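Local atomic coordinates of 5-oxopent-3-ene-1,2,5-tricarboxylate decarboxylase (Exiguobacterium antarcticum B7, PDB entry 6IYM), a protein that belongs to the fumarylacetoacetate hydrolase family and binds a magnesium ion in a dimer of mixed beta-sheet subunits. Residues Phe97-Pro107 with Phe169-Phe180; Arg136-Val147 with Val219-Thr230. All blocks are in the same frame, centred on the assembly; numbering follows the deposited sequence.

Contact 1 (Phe97-Pro107 with Phe169-Phe180); sequences FTKAPSSIVGP and FRGKSLDGFCPF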
# COMPACT_ATOMS: atom_id res chain seq x y z
N PHE A 97 -3.27 4.23 8.27
CA PHE A 97 -3.94 3.53 7.14
C PHE A 97 -3.29 3.99 5.83
O PHE A 97 -2.40 4.87 5.86
CB PHE A 97 -5.45 3.80 7.17
CG PHE A 97 -5.76 5.26 7.30
CD1 PHE A 97 -5.87 5.84 8.54
CD2 PHE A 97 -5.88 6.05 6.17
CE1 PHE A 97 -6.13 7.20 8.67
CE2 PHE A 97 -6.12 7.41 6.29
CZ PHE A 97 -6.25 7.98 7.54
N THR A 98 -3.71 3.42 4.69
CA THR A 98 -3.04 3.73 3.41
C THR A 98 -4.04 4.15 2.34
O THR A 98 -5.27 3.94 2.49
CB THR A 98 -2.21 2.52 2.97
OG1 THR A 98 -3.08 1.45 2.59
CG2 THR A 98 -1.26 2.07 4.05
N LYS A 99 -3.48 4.70 1.27
CA LYS A 99 -4.20 5.04 0.02
C LYS A 99 -3.47 4.36 -1.14
O LYS A 99 -2.27 4.58 -1.23
CB LYS A 99 -4.20 6.55 -0.20
CG LYS A 99 -5.06 7.32 0.79
CD LYS A 99 -4.79 8.80 0.72
CE LYS A 99 -5.63 9.49 -0.33
NZ LYS A 99 -7.06 9.57 0.09
N ALA A 100 -4.18 3.55 -1.94
CA ALA A 100 -3.62 2.89 -3.15
C ALA A 100 -3.00 3.96 -4.02
O ALA A 100 -3.55 5.06 -4.11
CB ALA A 100 -4.68 2.13 -3.89
N PRO A 101 -1.81 3.69 -4.62
CA PRO A 101 -1.16 4.59 -5.57
C PRO A 101 -2.02 4.89 -6.82
O PRO A 101 -1.91 5.93 -7.36
CB PRO A 101 0.08 3.82 -6.03
CG PRO A 101 0.36 2.85 -4.93
CD PRO A 101 -1.01 2.48 -4.39
N SER A 102 -2.88 3.96 -7.21
CA SER A 102 -3.88 4.14 -8.29
C SER A 102 -4.75 5.39 -8.02
O SER A 102 -5.37 5.85 -8.96
CB SER A 102 -4.71 2.90 -8.43
OG SER A 102 -5.42 2.62 -7.22
N SER A 103 -4.83 5.92 -6.77
CA SER A 103 -5.70 7.08 -6.42
C SER A 103 -5.01 8.42 -6.66
O SER A 103 -5.73 9.45 -6.68
CB SER A 103 -6.23 7.00 -5.01
OG SER A 103 -5.21 7.27 -4.05
N ILE A 104 -3.70 8.42 -6.91
CA ILE A 104 -2.87 9.65 -7.11
C ILE A 104 -3.29 10.38 -8.38
O ILE A 104 -3.47 9.73 -9.39
CB ILE A 104 -1.39 9.29 -7.18
CG1 ILE A 104 -0.86 8.74 -5.85
CG2 ILE A 104 -0.59 10.47 -7.70
CD1 ILE A 104 -0.83 9.74 -4.73
N VAL A 105 -3.42 11.70 -8.30
CA VAL A 105 -3.47 12.62 -9.45
C VAL A 105 -2.58 13.79 -9.08
O VAL A 105 -2.28 13.95 -7.88
CB VAL A 105 -4.92 13.07 -9.77
CG1 VAL A 105 -5.82 11.87 -10.06
CG2 VAL A 105 -5.53 13.92 -8.66
N GLY A 106 -2.21 14.60 -10.06
CA GLY A 106 -1.27 15.71 -9.88
C GLY A 106 -2.00 17.05 -9.85
O GLY A 106 -3.23 17.10 -9.87
N PRO A 107 -1.27 18.17 -9.81
CA PRO A 107 -1.90 19.48 -9.77
C PRO A 107 -2.92 19.71 -10.91
O PRO A 107 -2.65 19.31 -12.04
CB PRO A 107 -0.70 20.43 -9.85
CG PRO A 107 0.42 19.65 -9.26
CD PRO A 107 0.19 18.23 -9.73
N PHE A 169 -9.34 2.18 4.20
CA PHE A 169 -8.60 1.92 2.94
C PHE A 169 -9.45 2.22 1.70
O PHE A 169 -9.04 3.04 0.88
CB PHE A 169 -8.17 0.45 2.82
CG PHE A 169 -7.58 0.12 1.48
CD1 PHE A 169 -6.44 0.77 1.04
CD2 PHE A 169 -8.17 -0.80 0.65
CE1 PHE A 169 -5.90 0.47 -0.20
CE2 PHE A 169 -7.63 -1.10 -0.59
CZ PHE A 169 -6.50 -0.47 -1.01
N ARG A 170 -10.57 1.53 1.54
CA ARG A 170 -11.41 1.61 0.32
C ARG A 170 -11.93 3.05 0.15
O ARG A 170 -11.76 3.58 -0.93
CB ARG A 170 -12.57 0.61 0.33
CG ARG A 170 -13.40 0.70 -0.94
CD ARG A 170 -14.17 -0.57 -1.32
NE ARG A 170 -15.24 -0.19 -2.23
CZ ARG A 170 -15.08 0.11 -3.50
NH1 ARG A 170 -13.89 0.06 -4.08
NH2 ARG A 170 -16.13 0.46 -4.22
N GLY A 171 -12.55 3.63 1.18
CA GLY A 171 -13.16 4.97 1.10
C GLY A 171 -12.13 6.07 0.85
O GLY A 171 -12.56 7.19 0.53
N LYS A 172 -10.82 5.77 0.95
CA LYS A 172 -9.72 6.74 0.72
C LYS A 172 -8.97 6.44 -0.58
O LYS A 172 -8.04 7.19 -0.91
CB LYS A 172 -8.79 6.78 1.93
CG LYS A 172 -9.46 7.41 3.15
CD LYS A 172 -8.61 7.60 4.36
CE LYS A 172 -9.34 8.37 5.45
NZ LYS A 172 -9.09 9.83 5.41
N SER A 173 -9.35 5.38 -1.31
CA SER A 173 -8.50 4.77 -2.34
C SER A 173 -9.18 4.68 -3.72
O SER A 173 -8.50 4.19 -4.67
CB SER A 173 -8.01 3.43 -1.85
OG SER A 173 -7.21 3.62 -0.70
N LEU A 174 -10.38 5.24 -3.89
CA LEU A 174 -11.04 5.32 -5.23
C LEU A 174 -10.18 6.15 -6.16
O LEU A 174 -9.57 7.10 -5.66
CB LEU A 174 -12.42 5.97 -5.07
CG LEU A 174 -13.44 5.19 -4.25
CD1 LEU A 174 -14.85 5.69 -4.54
CD2 LEU A 174 -13.36 3.70 -4.53
N ASP A 175 -10.19 5.87 -7.47
CA ASP A 175 -9.39 6.63 -8.45
C ASP A 175 -9.71 8.14 -8.27
O ASP A 175 -10.90 8.49 -8.20
CB ASP A 175 -9.62 6.14 -9.89
CG ASP A 175 -9.22 4.68 -10.15
OD1 ASP A 175 -8.64 4.01 -9.24
OD2 ASP A 175 -9.53 4.19 -11.23
N GLY A 176 -8.69 8.99 -8.19
CA GLY A 176 -8.84 10.45 -8.06
C GLY A 176 -8.67 10.93 -6.64
O GLY A 176 -8.48 12.15 -6.47
N PHE A 177 -8.66 10.04 -5.64
CA PHE A 177 -8.78 10.43 -4.21
C PHE A 177 -7.44 10.84 -3.58
O PHE A 177 -7.40 10.98 -2.33
CB PHE A 177 -9.43 9.31 -3.40
CG PHE A 177 -10.94 9.27 -3.45
CD1 PHE A 177 -11.63 9.78 -4.53
CD2 PHE A 177 -11.64 8.67 -2.43
CE1 PHE A 177 -13.02 9.73 -4.56
CE2 PHE A 177 -13.03 8.62 -2.46
CZ PHE A 177 -13.72 9.15 -3.53
N CYS A 178 -6.36 11.03 -4.35
CA CYS A 178 -5.07 11.47 -3.75
C CYS A 178 -4.33 12.48 -4.62
O CYS A 178 -3.24 12.19 -5.13
CB CYS A 178 -4.20 10.25 -3.41
SG CYS A 178 -2.94 10.64 -2.17
N PRO A 179 -4.82 13.73 -4.73
CA PRO A 179 -4.01 14.85 -5.19
C PRO A 179 -2.69 14.89 -4.44
O PRO A 179 -2.70 14.75 -3.22
CB PRO A 179 -4.82 16.09 -4.80
CG PRO A 179 -6.25 15.59 -4.92
CD PRO A 179 -6.19 14.16 -4.41
N PHE A 180 -1.61 15.10 -5.18
CA PHE A 180 -0.23 15.07 -4.66
C PHE A 180 0.58 16.09 -5.44
O PHE A 180 0.67 15.97 -6.65
CB PHE A 180 0.29 13.63 -4.79
CG PHE A 180 1.75 13.43 -4.46
CD1 PHE A 180 2.30 13.98 -3.33
CD2 PHE A 180 2.51 12.52 -5.19
CE1 PHE A 180 3.63 13.74 -3.01
CE2 PHE A 180 3.83 12.24 -4.84
CZ PHE A 180 4.40 12.88 -3.78
O HOH W 1 -6.00 8.46 -9.60
O HOH W 2 -7.48 4.03 -6.94
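Lys99 reaches across to 169-180 with its ammonium group held between two backbone carbonyls: NZ lies 2.8 Å from Lys172 O, in the carbonyl plane on a lone pair, and 2.8 Å from Phe177 O, above that carbonyl's plane. Bends at chi3 (87°) and chi4 (72°) curl the end of the chain into this position, and CE packs against Cys178 SG. A salt bridge to Asp155 gives the same nitrogen a third, charged partner. Near the start of the segment, Ala100 N donates to Ser173 OG (3.3 Å), and the Phe169 ring turns its edge to Thr98 O while Ser173 CB of the same segment lies over one face, toward the rim.

The tightest packing lies around Cys178. Ile104 CD1 touches Cys178 SG at 3.4 Å, and Ser103 OG, which donates to Ala100 O nearly along the C=O axis, rests on Cys178 CB. The backbones form a short parallel ladder in which Cys178 N donates to Ser103 O (2.9 Å) and Val105 N to Cys178 O (3.2 Å). Around Ser102 and Asp175 the fit is looser and water fills in. One water joins Ser102 OG, Ser173 O and Asp175 OD1, at very short distances that leave its placement doubtful; another accepts from Gly176 N and donates to Ser102 O and Ile104 O. Asp175 OD2 hydrogen-bonds Thr230 OG1 of the second subunit.

Lys172 NZ hydrogen-bonds Asp155 and Thr157. Asp155 completes the magnesium site with Glu124 and Glu126, and the Lys172 side chain comes within about 4 Å of the ion. Lys99 and Lys172 thus form part of the surroundings of the magnesium site, while the rest of the contact joins strand 104-105 to strand 178-186 of the fumarylacetoacetate hydrolase-family fold.

Contact 2 (Arg136-Val147 with Val219-Thr230); sequences RDLTPENALEHV and VTILTEVSRGMT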
# COMPACT_ATOMS: atom_id res chain seq x y z
N ARG A 136 14.88 1.91 9.38
CA ARG A 136 13.92 1.32 10.34
C ARG A 136 14.28 1.83 11.72
O ARG A 136 15.44 2.17 11.89
CB ARG A 136 14.04 -0.20 10.22
CG ARG A 136 12.91 -0.96 10.87
CD ARG A 136 13.23 -2.43 10.80
NE ARG A 136 13.37 -3.00 12.12
CZ ARG A 136 13.24 -4.28 12.40
NH1 ARG A 136 12.98 -5.16 11.45
NH2 ARG A 136 13.34 -4.69 13.65
N ASP A 137 13.33 1.87 12.65
CA ASP A 137 13.60 2.20 14.08
C ASP A 137 14.37 3.52 14.12
O ASP A 137 15.46 3.58 14.71
CB ASP A 137 14.35 1.04 14.74
CG ASP A 137 13.60 -0.26 14.56
OD1 ASP A 137 12.41 -0.28 14.84
OD2 ASP A 137 14.22 -1.22 14.05
N LEU A 138 13.81 4.53 13.47
CA LEU A 138 14.32 5.92 13.46
C LEU A 138 14.30 6.50 14.88
O LEU A 138 13.44 6.13 15.71
CB LEU A 138 13.51 6.73 12.44
CG LEU A 138 14.05 6.68 11.00
CD1 LEU A 138 14.36 5.26 10.56
CD2 LEU A 138 13.10 7.34 9.99
N THR A 139 15.28 7.34 15.18
CA THR A 139 15.42 8.05 16.48
C THR A 139 15.16 9.53 16.27
O THR A 139 15.28 10.02 15.15
CB THR A 139 16.83 7.87 17.06
OG1 THR A 139 17.76 8.57 16.23
CG2 THR A 139 17.24 6.42 17.15
N PRO A 140 14.85 10.28 17.34
CA PRO A 140 14.85 11.74 17.30
C PRO A 140 16.10 12.34 16.63
O PRO A 140 15.97 13.35 15.96
CB PRO A 140 14.80 12.11 18.79
CG PRO A 140 14.01 11.00 19.43
CD PRO A 140 14.43 9.76 18.66
N GLU A 141 17.25 11.67 16.76
CA GLU A 141 18.58 12.17 16.31
C GLU A 141 18.79 11.93 14.81
O GLU A 141 19.53 12.72 14.19
CB GLU A 141 19.68 11.51 17.16
CG GLU A 141 21.03 12.22 17.13
CD GLU A 141 21.84 12.09 15.85
OE1 GLU A 141 21.71 11.05 15.18
OE2 GLU A 141 22.60 13.04 15.51
N ASN A 142 18.24 10.85 14.23
CA ASN A 142 18.50 10.49 12.81
C ASN A 142 17.24 10.69 11.94
O ASN A 142 17.41 10.67 10.73
CB ASN A 142 19.07 9.07 12.67
CG ASN A 142 18.14 7.92 13.01
OD1 ASN A 142 16.93 8.06 13.18
ND2 ASN A 142 18.69 6.72 13.10
N ALA A 143 16.04 10.84 12.51
CA ALA A 143 14.75 10.90 11.75
C ALA A 143 14.92 11.73 10.47
O ALA A 143 14.77 11.16 9.37
CB ALA A 143 13.66 11.51 12.58
N LEU A 144 15.21 13.02 10.63
CA LEU A 144 15.14 14.05 9.57
C LEU A 144 16.23 13.78 8.53
O LEU A 144 16.08 14.20 7.35
CB LEU A 144 15.29 15.43 10.22
CG LEU A 144 14.09 15.94 11.01
CD1 LEU A 144 14.36 17.34 11.56
CD2 LEU A 144 12.83 15.96 10.14
N GLU A 145 17.26 13.04 8.94
CA GLU A 145 18.32 12.57 8.02
C GLU A 145 17.72 11.60 6.99
O GLU A 145 18.27 11.51 5.89
CB GLU A 145 19.49 11.98 8.83
CG GLU A 145 20.78 12.74 8.63
CD GLU A 145 21.34 12.69 7.21
OE1 GLU A 145 21.13 11.66 6.54
OE2 GLU A 145 21.98 13.68 6.78
N HIS A 146 16.62 10.91 7.31
CA HIS A 146 15.94 10.00 6.35
C HIS A 146 14.86 10.74 5.52
O HIS A 146 14.16 10.07 4.77
CB HIS A 146 15.35 8.80 7.10
CG HIS A 146 16.37 7.91 7.71
ND1 HIS A 146 17.02 8.22 8.90
CD2 HIS A 146 16.84 6.70 7.31
CE1 HIS A 146 17.85 7.24 9.20
NE2 HIS A 146 17.76 6.31 8.25
N VAL A 147 14.70 12.07 5.66
CA VAL A 147 13.64 12.84 4.95
C VAL A 147 14.30 13.52 3.74
O VAL A 147 15.28 14.25 3.90
CB VAL A 147 12.92 13.83 5.90
CG1 VAL A 147 11.94 14.74 5.15
CG2 VAL A 147 12.16 13.12 7.02
N VAL A 219 9.04 14.54 13.48
CA VAL A 219 10.03 13.59 14.09
C VAL A 219 9.30 12.46 14.83
O VAL A 219 9.63 11.30 14.56
CB VAL A 219 11.10 14.30 14.93
CG1 VAL A 219 11.87 13.35 15.82
CG2 VAL A 219 12.08 15.04 14.03
N THR A 220 8.28 12.73 15.64
CA THR A 220 7.52 11.67 16.37
C THR A 220 6.81 10.73 15.39
O THR A 220 6.75 9.51 15.64
CB THR A 220 6.49 12.28 17.32
OG1 THR A 220 7.16 13.29 18.05
CG2 THR A 220 5.87 11.29 18.29
N ILE A 221 6.23 11.26 14.31
CA ILE A 221 5.58 10.40 13.29
C ILE A 221 6.65 9.43 12.75
O ILE A 221 6.40 8.23 12.79
CB ILE A 221 4.91 11.25 12.19
CG1 ILE A 221 3.61 11.90 12.69
CG2 ILE A 221 4.69 10.40 10.95
CD1 ILE A 221 3.15 13.07 11.88
N LEU A 222 7.79 9.94 12.29
CA LEU A 222 8.88 9.12 11.70
C LEU A 222 9.34 8.04 12.69
O LEU A 222 9.37 6.85 12.30
CB LEU A 222 10.04 10.04 11.33
CG LEU A 222 9.78 10.98 10.15
CD1 LEU A 222 10.89 12.03 10.08
CD2 LEU A 222 9.68 10.22 8.86
N THR A 223 9.65 8.44 13.92
CA THR A 223 10.03 7.57 15.07
C THR A 223 9.00 6.44 15.26
O THR A 223 9.41 5.27 15.34
CB THR A 223 10.13 8.43 16.33
OG1 THR A 223 11.40 9.09 16.22
CG2 THR A 223 9.95 7.63 17.60
N GLU A 224 7.71 6.77 15.33
CA GLU A 224 6.63 5.81 15.68
C GLU A 224 6.33 4.88 14.49
O GLU A 224 6.12 3.67 14.71
CB GLU A 224 5.37 6.57 16.08
CG GLU A 224 5.46 7.22 17.44
CD GLU A 224 5.35 6.22 18.57
OE1 GLU A 224 4.25 5.62 18.70
OE2 GLU A 224 6.36 6.01 19.28
N VAL A 225 6.28 5.42 13.28
CA VAL A 225 5.87 4.69 12.05
C VAL A 225 6.89 3.59 11.77
O VAL A 225 6.48 2.51 11.38
CB VAL A 225 5.70 5.66 10.86
CG1 VAL A 225 5.52 4.94 9.54
CG2 VAL A 225 4.52 6.58 11.11
N SER A 226 8.17 3.89 11.97
CA SER A 226 9.30 3.04 11.53
C SER A 226 9.64 1.97 12.57
O SER A 226 10.61 1.25 12.34
CB SER A 226 10.51 3.87 11.27
OG SER A 226 11.00 4.43 12.48
N ARG A 227 8.92 1.90 13.68
CA ARG A 227 9.18 0.93 14.77
C ARG A 227 8.84 -0.50 14.29
O ARG A 227 7.63 -0.84 14.23
CB ARG A 227 8.40 1.30 16.03
CG ARG A 227 9.26 1.79 17.18
CD ARG A 227 8.49 1.64 18.47
NE ARG A 227 8.38 2.91 19.18
CZ ARG A 227 7.60 3.13 20.22
NH1 ARG A 227 6.82 2.16 20.69
NH2 ARG A 227 7.59 4.32 20.80
N GLY A 228 9.86 -1.30 14.00
CA GLY A 228 9.71 -2.67 13.46
C GLY A 228 9.23 -2.67 12.01
O GLY A 228 8.98 -3.77 11.48
N MET A 229 9.08 -1.50 11.38
CA MET A 229 8.63 -1.39 9.95
C MET A 229 9.62 -0.53 9.16
O MET A 229 9.74 0.68 9.48
CB MET A 229 7.24 -0.79 9.82
CG MET A 229 6.65 -1.10 8.44
SD MET A 229 5.06 -0.31 8.14
CE MET A 229 5.55 1.41 8.08
N THR A 230 10.26 -1.11 8.14
CA THR A 230 11.19 -0.39 7.23
C THR A 230 10.42 0.63 6.39
O THR A 230 9.38 0.27 5.79
CB THR A 230 11.99 -1.38 6.37
OG1 THR A 230 12.79 -2.18 7.25
CG2 THR A 230 12.91 -0.72 5.37
O HOH W 3 11.52 4.18 15.93
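The guanidinium of Arg136 has Gly228 CA over one face, 3.8 Å above the plane and offset toward the rim, while Asp137 CG lies at its edge, in plane. NE donates to Asp137 OD2 in a nearly straight, salt-bridging hydrogen bond (170°), OD2 being met on its syn side, 29° out of the carboxylate plane. Asp137 OD1 accepts Gly228 N at 2.9 Å, also syn; each carboxylate oxygen has its own N-H partner, which limits the rotation of the group and holds the guanidinium over Gly228. Within the loop, the His146 ring carries Leu138 CD1 over the centre of one face; its edge meets Asn142 C and Ala143 O, and ND1 donates to Asn142 O, which stiffens the loop.

Between these groups, Ser226, just past the end of the helix, grips the loop backbone. Ser226 O accepts Asp137 N (2.8 Å), and Ser226 OG accepts Leu138 N (3.0 Å) while donating to Leu222 O. Placed between the backbone N and the carbonyl carbon (chi1 67°), OG serves helix and loop at once. The contact therefore docks the connection between strands 121-131 and 147-158 onto helix 218-225, with an ST motif at Thr139 shaping the loop.

Toward the start of the helix the contact is apolar. Leu222 CD1 presses on Val147 CG2 at 3.5 Å and also meets Ala143 CB; the Val219 and Leu144 side chains cross at about a right angle, CG2 touching CG at 3.7 Å. At the other end Thr230 OG1 hydrogen-bonds Asp175, and Arg136 NH1 salt-bridges Glu112, both of the second subunit.

How the contacts relate
Within one chain the centres of the two contacts lie 24 Å apart and their nearest atoms about 8 Å, without touching. Along the sequence their segments alternate: 97-107, 136-147, 169-180, 219-230. Strand 147-158, entered from the loop of contact 2, pairs antiparallel with strand 178-186 of contact 1 in the same mixed sheet, and carries Asp155 of the magnesium site. Contact 1 lies deep in the chain, whereas contact 2 is nearer the periphery. Both reach the dimer interface, where contact 1 of one subunit faces contact 2 of the other and Arg170 hydrogen-bonds the backbone of Arg227 of the second subunit.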